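Local coordinates for protein PlaB phospholipase (PDB 6ZTI) that probably hydrolyses phospholipids as an alpha/beta-hydrolase virulence factor of Legionella pneumophila, its activity being controlled by NAD(H)-mediated tetramerization, at residues K315-Q318 with K319-K323. Sequence-based numbering, arbitrary orientation.
Sequences KETQ and KNEHK
T317 lays its methyl CG2 against the carboxylate of E321, one helical turn further on, with CG2 3.6 Å from OE1 of E321; the two side chains run side by side and point the same way. The pair sits at the C-terminal end of the helix 300-320, where the chain leaves helical geometry at E321 and passes into the two-stranded antiparallel hairpin of 323-327 and 332-336. Threonine's branching suits this buried place: a chi1 of -64° sets OG1 beside the backbone N and leaves CG2 anti to it, facing E321. OG1 is within bonding geometry of both I313 O and V260 O, and its single proton must be shared or alternate between them. CG of E321 lies 3.2 Å from T317 O, and from there the extended chain carries OE2 to the N-H of G263, in the loop after strand 257-261 of the parallel hydrolase sheet; OE1 takes a weak hydrogen bond from NE2 of Q198. These partners hold the carboxylate beside the methyl and tie the helix end to the loop. NE2 of buried Q318 donates to OD1 of N450 and OE1 of Q198, two acceptors that suit the two N-H groups of a primary amide.

On the exposed flank, which suits polar ends, the chains of E316 and N320 cross, carboxylate and amide planes 46° apart; CG of N320 lies 3.4 Å from E316 O. K319 sets CB and CG against the carbonyl O of K315, and bends at chi2 and chi4 carry NZ away from that oxygen. Beneath these side chains the i to i+4 backbone bonds continue to the helix end: K319 N to K315 O, N320 N to E316 O, and finally E321 N to T317 O, 3.0 Å long but more bent, at 143°.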
loop_
_atom_site.group_PDB
_atom_site.type_symbol
_atom_site.label_atom_id
_atom_site.label_comp_id
_atom_site.label_asym_id
_atom_site.label_seq_id
_atom_site.Cartn_x
_atom_site.Cartn_y
_atom_site.Cartn_z
ATOM N N LYS B 315 11.353 41.704 16.756
ATOM C CA LYS B 315 10.141 42.467 17.042
ATOM C C LYS B 315 9.901 43.530 15.983
ATOM O O LYS B 315 8.761 43.758 15.565
ATOM C CB LYS B 315 10.246 43.106 18.425
ATOM C CG LYS B 315 9.935 42.133 19.548
ATOM C CD LYS B 315 10.580 42.544 20.857
ATOM C CE LYS B 315 10.001 41.756 22.024
ATOM N NZ LYS B 315 9.981 40.294 21.741
ATOM N N GLU B 316 10.966 44.195 15.544
ATOM C CA GLU B 316 10.841 45.254 14.549
ATOM C C GLU B 316 10.468 44.689 13.184
ATOM O O GLU B 316 9.601 45.234 12.491
ATOM C CB GLU B 316 12.156 46.038 14.470
ATOM C CG GLU B 316 12.204 47.107 13.402
ATOM C CD GLU B 316 13.609 47.665 13.203
ATOM O OE1 GLU B 316 14.584 46.881 13.246
ATOM O OE2 GLU B 316 13.739 48.890 12.999
ATOM N N THR B 317 11.128 43.607 12.772
ATOM C CA THR B 317 10.824 42.988 11.490
ATOM C C THR B 317 9.361 42.590 11.410
ATOM O O THR B 317 8.687 42.844 10.407
ATOM C CB THR B 317 11.704 41.757 11.283
ATOM O OG1 THR B 317 13.078 42.158 11.213
ATOM C CG2 THR B 317 11.308 41.018 9.996
ATOM N N GLN B 318 8.854 41.941 12.455
ATOM C CA GLN B 318 7.532 41.351 12.343
ATOM C C GLN B 318 6.439 42.406 12.402
ATOM O O GLN B 318 5.389 42.235 11.775
ATOM C CB GLN B 318 7.373 40.272 13.414
ATOM C CG GLN B 318 8.293 39.082 13.141
ATOM C CD GLN B 318 8.037 37.863 14.022
ATOM O OE1 GLN B 318 7.983 37.951 15.252
ATOM N NE2 GLN B 318 7.911 36.706 13.385
ATOM N N LYS B 319 6.670 43.524 13.093
ATOM C CA LYS B 319 5.714 44.627 13.006
ATOM C C LYS B 319 5.725 45.255 11.614
ATOM O O LYS B 319 4.662 45.485 11.020
ATOM C CB LYS B 319 6.019 45.677 14.079
ATOM C CG LYS B 319 5.809 45.166 15.484
ATOM C CD LYS B 319 4.352 45.273 15.907
ATOM C CE LYS B 319 4.185 44.988 17.396
ATOM N NZ LYS B 319 5.051 45.872 18.245
ATOM N N ASN B 320 6.918 45.493 11.060
ATOM C CA ASN B 320 7.029 46.187 9.778
ATOM C C ASN B 320 6.492 45.355 8.621
ATOM O O ASN B 320 6.012 45.918 7.632
ATOM C CB ASN B 320 8.487 46.557 9.494
ATOM C CG ASN B 320 8.975 47.727 10.331
ATOM O OD1 ASN B 320 8.187 48.437 10.949
ATOM N ND2 ASN B 320 10.285 47.940 10.338
ATOM N N GLU B 321 6.584 44.032 8.709
ATOM C CA GLU B 321 6.175 43.138 7.637
ATOM C C GLU B 321 4.780 42.578 7.851
ATOM O O GLU B 321 4.330 41.733 7.063
ATOM C CB GLU B 321 7.195 42.003 7.504
ATOM C CG GLU B 321 8.608 42.540 7.210
ATOM C CD GLU B 321 9.607 41.457 6.830
ATOM O OE1 GLU B 321 9.323 40.264 7.078
ATOM O OE2 GLU B 321 10.673 41.809 6.276
ATOM N N HIS B 322 4.085 43.050 8.885
ATOM C CA HIS B 322 2.758 42.543 9.204
ATOM C C HIS B 322 1.807 42.661 8.021
ATOM O O HIS B 322 0.961 41.785 7.808
ATOM C CB HIS B 322 2.217 43.306 10.399
ATOM C CG HIS B 322 0.800 42.987 10.731
ATOM N ND1 HIS B 322 -0.174 43.956 10.814
ATOM C CD2 HIS B 322 0.191 41.813 11.015
ATOM C CE1 HIS B 322 -1.325 43.392 11.135
ATOM N NE2 HIS B 322 -1.130 42.095 11.264
ATOM N N LYS B 323 1.897 43.755 7.266
ATOM C CA LYS B 323 1.062 43.966 6.089
ATOM C C LYS B 323 1.951 44.248 4.890
ATOM O O LYS B 323 2.870 45.065 4.969
ATOM C CB LYS B 323 0.079 45.126 6.282
ATOM C CG LYS B 323 -1.086 44.789 7.179
ATOM C CD LYS B 323 -2.133 45.898 7.123
ATOM C CE LYS B 323 -2.810 46.134 8.472
ATOM N NZ LYS B 323 -4.101 45.392 8.614
#